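Local coordinates for protein translation initiation factor eIF-2B (Pyrococcus horikoshii, PDB 1VB5) that probably promotes the exchange of GDP for GTP on translation initiation factor 2, as a regulatory subunit of archaeal initiation factor 2B, at residues Gly20-Ala25 with Met62-Tyr66; Glu98-Gly103 with Ile263-Ile268; Ile114-Phe118 with Glu148-Leu152; Thr121-Ile125 with Ala217-Lys222; Val138-Ser144 with Glu162-Asp168. One frame throughout, in Å; residues are numbered along the deposited sequence.

Interactions 1, 3 and 4 are buried. Interaction 2 is only partly buried, beside the hairpin edge of the sheet. Interaction 5 is mostly buried, yet meets the second subunit at the opposite sheet edge. Interaction 1 packs helix starts through methionine and leucine, without polar bonds between its segments. Interaction 4 touches it and mixes methyl packing with a hydroxyl-carboxylate-lysine-water cluster. Interactions 2 and 4 touch where neighbouring strands 214-217 and 261-264 end, joined by a hydrogen bond from T220 N to E265 OE1. Interaction 3 sets the end of strand 111-115 on helix 148-158 with a ring pair and a hydroxyl-carboxylate bond; interaction 5 pairs neighbouring strand 136-141 with 163-166 by backbone bonds.

Interaction 1 (Gly20-Ala25 with Met62-Tyr66); sequences GASWLA and MASLY
M62 sets CG opposite its own carbonyl carbon (chi1 -71°) and then runs out fully extended (chi2 -175°, chi3 -178°), which delivers SD and CE to the first turn of helix 21-38. L24, with CG likewise opposite its carbonyl carbon, brings CD1 across that chain at about a right angle. The sulfur is where the contact is closest: M62 SD is 3.3 Å from L24 CD1. M62 SD also lies 3.4 Å from A21 CA and 3.9 Å from A21 CB. The terminal methyl passes on to the backbone, M62 CE sitting 3.4 Å from A21 N, and it reaches the carbonyl carbon of G20, the N-cap residue, as well. One turn along, the touching passes to L65, whose CD2 lies 4.0 Å from L24 O and also faces CA of A25. Between these two apolar patches S64 presents its hydroxyl to the small residues of the first helix, S64 OG lying 4.1 Å from A25 CB. The nearby carbonyl of A21 is already used inside the helix by A25 N. Outside the two segments, L65 also packs on V55 and V58 of helix 41-58, while L24 touches M13 of helix 4-14. Small A21 and A25, one turn apart, let the start of helix 63-71 come near, with CA atoms of A25 and L65 5.9 Å apart. This is helix-helix packing in the all-helical N-terminal part of the chain, consistent with the helical domain that precedes the Rossmann-like domain in the eIF2B alpha/beta/delta family.

Interaction 2 (Glu98-Gly103 with Ile263-Ile268); sequences ELASIG and ITELGI
L99 packs against I263 and the turn that follows it, T264-G267. L99 CB is 4.0 Å from E265 CA, at the point where helix 78-106 and the turn come nearest. CG, swung opposite the backbone N (chi1 -167°), faces the carbonyl of I263 and the carbonyl carbon of T264. From there the branches part: L99 CD1 approaches I263 O at 3.1 Å, while CD2 presses on I263 CG2 at 3.4 Å, tighter than usual van der Waals contact. The side chains of L99 and I263 cross at about a right angle, and beyond them L99 also reaches T121, I125 and A217. A turn later in the helix, I102 slides past I263 and I268 in the opposite sense. Its CG2 touches both, at 4.0 Å from I268 CG1 and 4.1 Å from I263 CG2, and its CD1 rests 3.7 Å from G267 N. At the outer end, E98 CG approaches E265 O. The carboxylate of E265 turns elsewhere, to the backbone N of T220. Polar order lies within the loop itself: T264 and G267 exchange backbone hydrogen bonds, and T264 OG1 accepts from L266 N at 3.1 Å, an ST turn. At G267 a positive phi of 123° places the chain where a CB would jam against the preceding carbonyl O. A two-residue beta hairpin closed by a type I turn thus ends the mixed sheet, strands 261-264 and 267-269 being antiparallel, and helix 78-106 packs across it, as helices flank the sheet in a Rossmann-like domain.

Interaction 3 (Ile114-Phe118 with Glu148-Leu152); sequences ITHSF and EGLHL
Leaving strand 111-115, the backbone passes the first turn of helix 148-158, with S117 and G149 nearest at 4.9 Å between CA atoms and S117 at a positive phi of 61°. This is the end of a parallel strand in a Rossmann-like sheet, where the chain turns toward helix 120-131. S117 OG donates at 2.7 Å to E148 OE2, which accepts on its anti lone pair, the one away from the other oxygen. K197 makes a salt bridge with the same oxygen, so two partners hold it. E148 CG, wedged between backbone N and carbonyl carbon (chi1 63°), lies 3.6 Å from F118 N, and a bend at the next bond turns the carboxylate to S117 OG. Nearer the strand, T115 and L152 meet tip to tip, T115 CG2 lying 3.7 Å from L152 CD1, while T115 OG1 bonds to I182 O. F118 packs against the helix. L152 CB comes to its ring edge in plane, 3.9 Å from F118 CD1. H151, whose NE2 is hydrogen-bonded to K19 NZ, points its own edge at the F118 face in an edge-to-face pair, planes at 60°, with H151 CD2 3.4 Å above the centre of the F118 ring.

Interaction 4 (Thr121-Ile125 with Ala217-Lys222); sequences TVLEI and AAETYK
A217 CB packs closely against methyl groups of three residues of helix 120-131. I125 CD1 is nearest at 3.7 Å from A217 CB, T121 CG2 follows at 3.9 Å, and V122 CG2 touches more lightly at 4.2 Å. With CG2 of T121 set opposite the backbone N, the same residue can turn its methyl to A217 and its hydroxyl (chi1 -64°) to the loop beyond. Here strand 214-217, in the parallel part of the mixed, Rossmann-like sheet, gives way to that loop at its C-terminal end, and L99 of helix 78-106 closes the apolar side by touching T121, I125 and E219. The other half is polar and less closely filled by side chains, and a water molecule joins it. T121 OG1 donates to E219 OE2 at 2.6 Å, meeting it on the syn side and 17° out of the carboxylate plane. Looser is the salt bridge of the other oxygen, E219 OE1, with K222 NZ at 3.3 Å, weak as a hydrogen bond. K222 runs out extended, which carries NZ back over the loop to within 2.9 Å of the oxygen of water 1. That water in turn donates to T121 OG1 at 3.1 Å, bridging the ammonium group and the hydroxyl, whose own atoms K222 NZ and T121 OG1 stay 3.9 Å apart.

Interaction 5 (Val138-Ser144 with Glu162-Asp168); sequences VILTESS and EFEVITD
Strands 136-141 and 163-166 are the two parallel strands of a beta-alpha-beta unit whose crossover is helix 148-158, and V138 pairs with F163 at the start of their register. The short strand axes run 26° apart. Hydrogen bonds pass back and forth in parallel fashion, V138 N to E162 O, E164 N to V138 O, L140 N to E164 O and I166 N to L140 O, the last at 2.9 Å; E142 N to I166 O carries the pairing past the strand end. On the face turned to helix 148-158, L140 spreads its two methyls, CD1 lying 4.0 Å from V165 CG1 and CD2 4.1 Å from F163 CB. On the other face I139 and I166 cross, I139 CG2 lying 4.0 Å from I166 CD1, and F174 of helix 171-175 covers the pair. Strand 163-166 is also an edge that meets the second subunit: V165 makes backbone hydrogen bonds to it, and E164 forms a salt bridge with R247, as E142 of the neighbouring segment does with R241, both of the second subunit. Beyond the strands, D168, with CG opposite its carbonyl carbon (chi1 -54°), brings its carboxylate to the loop after T141. Its OD1 accepts from S143 N at 3.0 Å, a weak bond, while OD2 accepts from S144 N at 2.9 Å, on the syn side and 20° out of the carboxylate plane. The carboxylate thus grips two successive backbone N-H groups. T141 OG1, bonded to H116 ND1 and S143 OG, sits nearby. Water 2 accepts from D168 N at 3.0 Å and also lies 3.0 Å from S144 OG.

Interaction 1 (Gly20-Ala25 with Met62-Tyr66)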
# COMPACT_ATOMS: atom_id res chain seq x y z
N GLY B 20 -15.40 9.82 -7.02
CA GLY B 20 -15.83 8.43 -6.97
C GLY B 20 -17.27 8.11 -7.29
O GLY B 20 -17.91 8.78 -8.11
N ALA B 21 -17.79 7.08 -6.64
CA ALA B 21 -19.16 6.61 -6.82
C ALA B 21 -20.17 7.75 -6.97
O ALA B 21 -20.73 7.95 -8.04
CB ALA B 21 -19.55 5.71 -5.65
N SER B 22 -20.39 8.49 -5.88
CA SER B 22 -21.33 9.60 -5.88
C SER B 22 -21.35 10.40 -7.19
O SER B 22 -22.39 10.51 -7.83
CB SER B 22 -21.03 10.53 -4.71
OG SER B 22 -21.86 11.67 -4.74
N TRP B 23 -20.20 10.95 -7.57
CA TRP B 23 -20.11 11.74 -8.80
C TRP B 23 -20.61 10.96 -10.02
O TRP B 23 -21.40 11.49 -10.81
CB TRP B 23 -18.68 12.19 -9.05
CG TRP B 23 -18.53 13.10 -10.24
CD1 TRP B 23 -18.74 14.45 -10.27
CD2 TRP B 23 -18.18 12.72 -11.57
NE1 TRP B 23 -18.54 14.93 -11.54
CE2 TRP B 23 -18.19 13.89 -12.36
CE3 TRP B 23 -17.85 11.50 -12.18
CZ2 TRP B 23 -17.88 13.88 -13.73
CZ3 TRP B 23 -17.54 11.49 -13.55
CH2 TRP B 23 -17.57 12.68 -14.30
N LEU B 24 -20.15 9.72 -10.17
CA LEU B 24 -20.56 8.90 -11.30
C LEU B 24 -22.07 8.72 -11.31
O LEU B 24 -22.70 8.75 -12.37
CB LEU B 24 -19.90 7.52 -11.25
CG LEU B 24 -18.44 7.40 -11.70
CD1 LEU B 24 -18.04 5.94 -11.67
CD2 LEU B 24 -18.28 7.96 -13.11
N ALA B 25 -22.64 8.51 -10.13
CA ALA B 25 -24.07 8.33 -10.00
C ALA B 25 -24.80 9.54 -10.58
O ALA B 25 -25.79 9.40 -11.29
CB ALA B 25 -24.44 8.13 -8.53
N MET B 62 -19.34 -0.50 -8.89
CA MET B 62 -20.14 0.48 -8.17
C MET B 62 -21.63 0.14 -8.19
O MET B 62 -22.28 0.21 -9.24
CB MET B 62 -19.91 1.88 -8.74
CG MET B 62 -18.54 2.44 -8.41
SD MET B 62 -18.34 4.14 -8.98
CE MET B 62 -16.63 4.47 -8.49
N ALA B 63 -22.15 -0.22 -7.03
CA ALA B 63 -23.55 -0.58 -6.88
C ALA B 63 -24.50 0.58 -7.15
O ALA B 63 -25.66 0.37 -7.49
CB ALA B 63 -23.79 -1.13 -5.48
N SER B 64 -24.00 1.80 -6.99
CA SER B 64 -24.84 2.98 -7.21
C SER B 64 -25.34 3.01 -8.65
O SER B 64 -26.48 3.39 -8.90
CB SER B 64 -24.05 4.25 -6.90
OG SER B 64 -22.97 4.41 -7.78
N LEU B 65 -24.49 2.60 -9.59
CA LEU B 65 -24.88 2.59 -10.99
C LEU B 65 -25.96 1.54 -11.25
O LEU B 65 -26.91 1.79 -11.98
CB LEU B 65 -23.66 2.34 -11.87
CG LEU B 65 -22.57 3.40 -11.75
CD1 LEU B 65 -21.41 3.06 -12.67
CD2 LEU B 65 -23.14 4.77 -12.09
N TYR B 66 -25.80 0.37 -10.64
CA TYR B 66 -26.78 -0.70 -10.79
C TYR B 66 -28.12 -0.28 -10.19
O TYR B 66 -29.17 -0.52 -10.79
CB TYR B 66 -26.29 -1.97 -10.10
CG TYR B 66 -27.35 -3.05 -9.99
CD1 TYR B 66 -27.47 -4.05 -10.95
CD2 TYR B 66 -28.25 -3.05 -8.92
CE1 TYR B 66 -28.46 -5.03 -10.85
CE2 TYR B 66 -29.25 -4.02 -8.81
CZ TYR B 66 -29.34 -5.00 -9.77
OH TYR B 66 -30.32 -5.96 -9.65

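Interaction 2 (Glu98-Gly103 with Ile263-Ile268)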
# COMPACT_ATOMS: atom_id res chain seq x y z
N GLU B 98 -27.83 13.11 5.52
CA GLU B 98 -28.24 12.39 6.72
C GLU B 98 -27.14 11.44 7.22
O GLU B 98 -26.92 11.31 8.42
CB GLU B 98 -29.53 11.61 6.45
CG GLU B 98 -30.14 10.98 7.69
CD GLU B 98 -30.21 11.95 8.86
OE1 GLU B 98 -30.53 13.14 8.63
OE2 GLU B 98 -29.96 11.52 10.01
N LEU B 99 -26.45 10.79 6.29
CA LEU B 99 -25.39 9.87 6.67
C LEU B 99 -24.27 10.68 7.33
O LEU B 99 -23.72 10.27 8.36
CB LEU B 99 -24.86 9.13 5.43
CG LEU B 99 -23.95 7.90 5.61
CD1 LEU B 99 -23.78 7.20 4.28
CD2 LEU B 99 -22.60 8.31 6.18
N ALA B 100 -23.96 11.83 6.75
CA ALA B 100 -22.91 12.70 7.29
C ALA B 100 -23.19 13.07 8.74
O ALA B 100 -22.29 13.03 9.59
CB ALA B 100 -22.78 13.96 6.44
N SER B 101 -24.44 13.43 9.02
CA SER B 101 -24.83 13.81 10.38
C SER B 101 -24.63 12.67 11.37
O SER B 101 -24.20 12.89 12.50
CB SER B 101 -26.29 14.25 10.40
OG SER B 101 -26.68 14.59 11.72
N ILE B 102 -24.94 11.46 10.93
CA ILE B 102 -24.79 10.28 11.78
C ILE B 102 -23.31 9.92 11.94
O ILE B 102 -22.87 9.57 13.04
CB ILE B 102 -25.56 9.09 11.17
CG1 ILE B 102 -27.06 9.40 11.17
CG2 ILE B 102 -25.25 7.80 11.95
CD1 ILE B 102 -27.91 8.37 10.48
N GLY B 103 -22.55 10.03 10.86
CA GLY B 103 -21.13 9.73 10.93
C GLY B 103 -20.39 10.71 11.82
O GLY B 103 -19.54 10.31 12.61
N ILE B 263 -22.04 2.86 8.08
CA ILE B 263 -22.79 4.08 8.35
C ILE B 263 -23.69 4.39 7.17
O ILE B 263 -23.22 4.70 6.08
CB ILE B 263 -21.83 5.27 8.58
CG1 ILE B 263 -20.77 4.88 9.62
CG2 ILE B 263 -22.62 6.48 9.08
CD1 ILE B 263 -19.67 5.89 9.80
N THR B 264 -25.00 4.29 7.38
CA THR B 264 -25.95 4.58 6.31
C THR B 264 -26.81 5.78 6.72
O THR B 264 -26.75 6.23 7.86
CB THR B 264 -26.90 3.40 6.04
OG1 THR B 264 -27.84 3.30 7.12
CG2 THR B 264 -26.12 2.09 5.92
N GLU B 265 -27.61 6.28 5.78
CA GLU B 265 -28.47 7.42 6.06
C GLU B 265 -29.61 7.00 7.00
O GLU B 265 -30.32 7.84 7.53
CB GLU B 265 -29.05 8.01 4.76
CG GLU B 265 -30.08 7.12 4.06
CD GLU B 265 -29.45 6.08 3.15
OE1 GLU B 265 -28.29 5.68 3.38
OE2 GLU B 265 -30.15 5.63 2.21
N LEU B 266 -29.76 5.69 7.19
CA LEU B 266 -30.80 5.14 8.07
C LEU B 266 -30.21 4.74 9.42
O LEU B 266 -30.92 4.24 10.29
CB LEU B 266 -31.44 3.91 7.43
CG LEU B 266 -32.09 4.08 6.05
CD1 LEU B 266 -32.54 2.72 5.51
CD2 LEU B 266 -33.26 5.04 6.16
N GLY B 267 -28.92 4.96 9.60
CA GLY B 267 -28.27 4.60 10.85
C GLY B 267 -27.11 3.65 10.60
O GLY B 267 -26.88 3.22 9.47
N ILE B 268 -26.38 3.32 11.65
CA ILE B 268 -25.25 2.42 11.52
C ILE B 268 -25.71 0.96 11.59
O ILE B 268 -26.26 0.52 12.59
CB ILE B 268 -24.21 2.69 12.63
CG1 ILE B 268 -23.78 4.16 12.56
CG2 ILE B 268 -23.01 1.75 12.47
CD1 ILE B 268 -22.79 4.59 13.63

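Interaction 3 (Ile114-Phe118 with Glu148-Leu152)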
# COMPACT_ATOMS: atom_id res chain seq x y z
N ILE B 114 -8.14 7.80 10.32
CA ILE B 114 -7.34 7.37 9.19
C ILE B 114 -8.30 6.90 8.12
O ILE B 114 -9.33 6.28 8.42
CB ILE B 114 -6.37 6.21 9.57
CG1 ILE B 114 -5.45 5.90 8.38
CG2 ILE B 114 -7.14 4.97 9.96
CD1 ILE B 114 -4.24 5.05 8.73
N THR B 115 -7.99 7.22 6.87
CA THR B 115 -8.84 6.84 5.76
C THR B 115 -7.98 6.52 4.55
O THR B 115 -6.76 6.71 4.59
CB THR B 115 -9.85 7.99 5.41
OG1 THR B 115 -10.82 7.51 4.46
CG2 THR B 115 -9.12 9.19 4.83
N HIS B 116 -8.61 6.03 3.49
CA HIS B 116 -7.90 5.63 2.27
C HIS B 116 -8.72 6.07 1.06
O HIS B 116 -9.95 6.06 1.11
CB HIS B 116 -7.70 4.11 2.29
CG HIS B 116 -7.10 3.54 1.04
ND1 HIS B 116 -5.90 3.98 0.52
CD2 HIS B 116 -7.52 2.56 0.21
CE1 HIS B 116 -5.61 3.30 -0.57
NE2 HIS B 116 -6.58 2.43 -0.78
N SER B 117 -8.04 6.47 -0.00
CA SER B 117 -8.67 6.92 -1.23
C SER B 117 -9.56 8.16 -1.01
O SER B 117 -9.44 8.84 0.01
CB SER B 117 -9.50 5.78 -1.84
OG SER B 117 -9.93 6.11 -3.14
N PHE B 118 -10.45 8.44 -1.96
CA PHE B 118 -11.35 9.58 -1.86
C PHE B 118 -12.81 9.17 -1.90
O PHE B 118 -13.24 8.40 -2.75
CB PHE B 118 -11.10 10.58 -3.00
CG PHE B 118 -12.06 11.75 -3.00
CD1 PHE B 118 -11.96 12.75 -2.04
CD2 PHE B 118 -13.10 11.82 -3.93
CE1 PHE B 118 -12.88 13.80 -1.99
CE2 PHE B 118 -14.03 12.86 -3.89
CZ PHE B 118 -13.92 13.86 -2.92
N GLU B 148 -5.98 10.05 -5.92
CA GLU B 148 -7.22 10.76 -5.60
C GLU B 148 -7.15 11.20 -4.14
O GLU B 148 -7.90 12.07 -3.70
CB GLU B 148 -8.44 9.85 -5.82
CG GLU B 148 -8.47 8.62 -4.91
CD GLU B 148 -7.78 7.39 -5.52
OE1 GLU B 148 -6.92 7.55 -6.43
OE2 GLU B 148 -8.11 6.27 -5.08
N GLY B 149 -6.22 10.61 -3.39
CA GLY B 149 -6.07 10.96 -1.99
C GLY B 149 -5.62 12.40 -1.83
O GLY B 149 -5.94 13.06 -0.83
N LEU B 150 -4.87 12.90 -2.80
CA LEU B 150 -4.39 14.27 -2.73
C LEU B 150 -5.57 15.20 -2.94
O LEU B 150 -5.58 16.32 -2.45
CB LEU B 150 -3.29 14.52 -3.77
CG LEU B 150 -2.01 13.72 -3.52
CD1 LEU B 150 -0.99 13.98 -4.63
CD2 LEU B 150 -1.42 14.12 -2.16
N HIS B 151 -6.58 14.73 -3.68
CA HIS B 151 -7.77 15.55 -3.88
C HIS B 151 -8.44 15.72 -2.51
O HIS B 151 -8.93 16.80 -2.18
CB HIS B 151 -8.72 14.87 -4.86
CG HIS B 151 -10.05 15.56 -4.99
ND1 HIS B 151 -10.16 16.91 -5.24
CD2 HIS B 151 -11.31 15.08 -4.90
CE1 HIS B 151 -11.44 17.24 -5.29
NE2 HIS B 151 -12.16 16.14 -5.09
N LEU B 152 -8.46 14.66 -1.71
CA LEU B 152 -9.05 14.72 -0.37
C LEU B 152 -8.28 15.75 0.46
O LEU B 152 -8.88 16.56 1.18
CB LEU B 152 -8.96 13.35 0.32
CG LEU B 152 -9.91 12.99 1.47
CD1 LEU B 152 -9.16 12.09 2.46
CD2 LEU B 152 -10.43 14.22 2.18

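Interaction 4 (Thr121-Ile125 with Ala217-Lys222)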
# COMPACT_ATOMS: atom_id res chain seq x y z
N THR B 121 -18.52 11.12 0.57
CA THR B 121 -19.32 10.83 1.75
C THR B 121 -18.47 10.93 3.01
O THR B 121 -18.86 11.56 4.00
CB THR B 121 -19.96 9.43 1.66
OG1 THR B 121 -20.87 9.40 0.55
CG2 THR B 121 -20.71 9.08 2.93
N VAL B 122 -17.29 10.32 2.99
CA VAL B 122 -16.40 10.37 4.14
C VAL B 122 -15.99 11.83 4.36
O VAL B 122 -15.88 12.28 5.50
CB VAL B 122 -15.14 9.50 3.94
CG1 VAL B 122 -14.15 9.73 5.09
CG2 VAL B 122 -15.54 8.04 3.87
N LEU B 123 -15.77 12.55 3.27
CA LEU B 123 -15.39 13.96 3.35
C LEU B 123 -16.48 14.80 4.04
O LEU B 123 -16.19 15.65 4.87
CB LEU B 123 -15.12 14.51 1.94
CG LEU B 123 -14.87 16.02 1.84
CD1 LEU B 123 -13.71 16.42 2.75
CD2 LEU B 123 -14.58 16.40 0.39
N GLU B 124 -17.75 14.55 3.70
CA GLU B 124 -18.83 15.31 4.33
C GLU B 124 -19.00 14.93 5.80
O GLU B 124 -19.43 15.74 6.61
CB GLU B 124 -20.14 15.14 3.58
CG GLU B 124 -20.18 15.92 2.27
CD GLU B 124 -19.70 17.36 2.43
OE1 GLU B 124 -20.23 18.07 3.32
OE2 GLU B 124 -18.80 17.79 1.67
N ILE B 125 -18.65 13.69 6.13
CA ILE B 125 -18.74 13.24 7.52
C ILE B 125 -17.72 14.06 8.30
O ILE B 125 -18.01 14.60 9.37
CB ILE B 125 -18.38 11.74 7.68
CG1 ILE B 125 -19.48 10.87 7.08
CG2 ILE B 125 -18.17 11.40 9.15
CD1 ILE B 125 -19.20 9.37 7.18
N ALA B 217 -18.55 3.91 5.39
CA ALA B 217 -19.65 4.84 5.13
C ALA B 217 -20.25 4.51 3.77
O ALA B 217 -19.58 4.64 2.74
CB ALA B 217 -19.15 6.28 5.14
N ALA B 218 -21.50 4.07 3.75
CA ALA B 218 -22.15 3.72 2.49
C ALA B 218 -23.64 3.99 2.51
O ALA B 218 -24.38 3.43 3.32
CB ALA B 218 -21.90 2.26 2.17
N GLU B 219 -24.10 4.86 1.61
CA GLU B 219 -25.53 5.15 1.54
C GLU B 219 -26.20 3.87 1.05
O GLU B 219 -25.58 3.03 0.40
CB GLU B 219 -25.82 6.29 0.56
CG GLU B 219 -25.31 7.65 1.02
CD GLU B 219 -23.88 7.93 0.57
OE1 GLU B 219 -23.15 6.97 0.26
OE2 GLU B 219 -23.49 9.12 0.55
N THR B 220 -27.48 3.74 1.37
CA THR B 220 -28.27 2.58 0.99
C THR B 220 -28.25 2.26 -0.51
O THR B 220 -28.35 1.09 -0.90
CB THR B 220 -29.73 2.76 1.48
OG1 THR B 220 -29.79 2.41 2.87
CG2 THR B 220 -30.69 1.92 0.68
N TYR B 221 -28.12 3.27 -1.36
CA TYR B 221 -28.11 3.00 -2.80
C TYR B 221 -26.78 2.39 -3.24
O TYR B 221 -26.56 2.15 -4.42
CB TYR B 221 -28.44 4.28 -3.60
CG TYR B 221 -27.43 5.40 -3.50
CD1 TYR B 221 -26.24 5.35 -4.22
CD2 TYR B 221 -27.66 6.50 -2.68
CE1 TYR B 221 -25.29 6.37 -4.12
CE2 TYR B 221 -26.72 7.53 -2.57
CZ TYR B 221 -25.54 7.45 -3.29
OH TYR B 221 -24.60 8.45 -3.17
N LYS B 222 -25.89 2.13 -2.28
CA LYS B 222 -24.60 1.51 -2.58
C LYS B 222 -24.62 0.04 -2.20
O LYS B 222 -23.64 -0.69 -2.39
CB LYS B 222 -23.47 2.24 -1.86
CG LYS B 222 -23.20 3.62 -2.45
CD LYS B 222 -22.11 4.37 -1.70
CE LYS B 222 -21.68 5.60 -2.48
NZ LYS B 222 -20.59 6.34 -1.78
O HOH W 1 -19.25 8.90 -2.01

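Interaction 5 (Val138-Ser144 with Glu162-Asp168)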
# COMPACT_ATOMS: atom_id res chain seq x y z
N VAL B 138 -6.63 14.07 10.73
CA VAL B 138 -6.86 13.03 9.75
C VAL B 138 -5.57 12.53 9.11
O VAL B 138 -4.67 13.30 8.80
CB VAL B 138 -7.79 13.54 8.63
CG1 VAL B 138 -8.05 12.42 7.62
CG2 VAL B 138 -9.10 14.03 9.22
N ILE B 139 -5.49 11.21 8.94
CA ILE B 139 -4.35 10.59 8.29
C ILE B 139 -4.97 9.98 7.05
O ILE B 139 -5.95 9.24 7.14
CB ILE B 139 -3.72 9.47 9.17
CG1 ILE B 139 -3.22 10.07 10.48
CG2 ILE B 139 -2.57 8.82 8.42
CD1 ILE B 139 -2.79 9.04 11.52
N LEU B 140 -4.43 10.31 5.89
CA LEU B 140 -4.97 9.79 4.64
C LEU B 140 -3.86 9.38 3.69
O LEU B 140 -2.74 9.89 3.76
CB LEU B 140 -5.85 10.85 3.99
CG LEU B 140 -5.13 12.16 3.64
CD1 LEU B 140 -4.83 12.18 2.15
CD2 LEU B 140 -6.01 13.33 4.03
N THR B 141 -4.17 8.46 2.78
CA THR B 141 -3.20 7.97 1.82
C THR B 141 -3.30 8.73 0.51
O THR B 141 -4.36 9.22 0.15
CB THR B 141 -3.43 6.48 1.51
OG1 THR B 141 -4.68 6.33 0.83
CG2 THR B 141 -3.44 5.67 2.77
N GLU B 142 -2.17 8.83 -0.20
CA GLU B 142 -2.15 9.51 -1.48
C GLU B 142 -2.98 8.71 -2.48
O GLU B 142 -3.57 9.28 -3.41
CB GLU B 142 -0.71 9.66 -1.98
CG GLU B 142 0.02 8.35 -2.21
CD GLU B 142 1.52 8.54 -2.43
OE1 GLU B 142 2.22 7.54 -2.67
OE2 GLU B 142 1.99 9.70 -2.36
N SER B 143 -3.02 7.39 -2.28
CA SER B 143 -3.80 6.45 -3.10
C SER B 143 -3.32 6.22 -4.53
O SER B 143 -3.89 6.77 -5.48
CB SER B 143 -5.27 6.88 -3.14
OG SER B 143 -5.77 7.11 -1.84
N SER B 144 -2.31 5.38 -4.69
CA SER B 144 -1.78 5.07 -6.02
C SER B 144 -2.85 4.34 -6.83
O SER B 144 -3.68 3.63 -6.28
CB SER B 144 -0.54 4.18 -5.90
OG SER B 144 0.46 4.82 -5.14
N GLU B 162 -7.08 19.66 10.05
CA GLU B 162 -5.70 19.19 10.18
C GLU B 162 -5.56 17.79 9.57
O GLU B 162 -6.37 16.90 9.84
CB GLU B 162 -5.29 19.18 11.65
CG GLU B 162 -3.78 19.15 11.86
CD GLU B 162 -3.39 18.99 13.32
OE1 GLU B 162 -4.01 19.66 14.18
OE2 GLU B 162 -2.46 18.20 13.60
N PHE B 163 -4.53 17.59 8.76
CA PHE B 163 -4.33 16.28 8.13
C PHE B 163 -2.87 15.99 7.87
O PHE B 163 -2.03 16.88 7.84
CB PHE B 163 -5.11 16.19 6.82
CG PHE B 163 -4.58 17.09 5.73
CD1 PHE B 163 -3.50 16.69 4.94
CD2 PHE B 163 -5.14 18.34 5.51
CE1 PHE B 163 -2.99 17.52 3.95
CE2 PHE B 163 -4.63 19.18 4.52
CZ PHE B 163 -3.55 18.77 3.74
N GLU B 164 -2.59 14.70 7.67
CA GLU B 164 -1.25 14.21 7.39
C GLU B 164 -1.42 13.22 6.24
O GLU B 164 -2.34 12.41 6.26
CB GLU B 164 -0.72 13.49 8.63
CG GLU B 164 0.78 13.33 8.70
CD GLU B 164 1.22 12.63 9.98
OE1 GLU B 164 2.44 12.66 10.28
OE2 GLU B 164 0.36 12.04 10.68
N VAL B 165 -0.56 13.29 5.23
CA VAL B 165 -0.65 12.38 4.10
C VAL B 165 0.45 11.32 4.15
O VAL B 165 1.59 11.61 4.51
CB VAL B 165 -0.50 13.12 2.75
CG1 VAL B 165 -0.82 12.16 1.60
CG2 VAL B 165 -1.40 14.33 2.71
N ILE B 166 0.12 10.09 3.78
CA ILE B 166 1.09 9.00 3.77
C ILE B 166 0.95 8.22 2.47
O ILE B 166 0.03 8.47 1.69
CB ILE B 166 0.87 8.01 4.97
CG1 ILE B 166 -0.48 7.29 4.82
CG2 ILE B 166 0.92 8.76 6.29
CD1 ILE B 166 -0.77 6.26 5.93
N THR B 167 1.89 7.31 2.22
CA THR B 167 1.82 6.47 1.01
C THR B 167 0.96 5.28 1.41
O THR B 167 0.80 5.02 2.61
CB THR B 167 3.21 5.96 0.60
OG1 THR B 167 3.75 5.18 1.67
CG2 THR B 167 4.15 7.13 0.31
N ASP B 168 0.42 4.55 0.44
CA ASP B 168 -0.42 3.40 0.76
C ASP B 168 0.30 2.35 1.62
O ASP B 168 -0.28 1.79 2.55
CB ASP B 168 -0.94 2.74 -0.53
CG ASP B 168 -1.65 3.72 -1.47
OD1 ASP B 168 -2.01 4.84 -1.03
OD2 ASP B 168 -1.87 3.37 -2.65
O HOH W 2 1.32 5.33 -2.34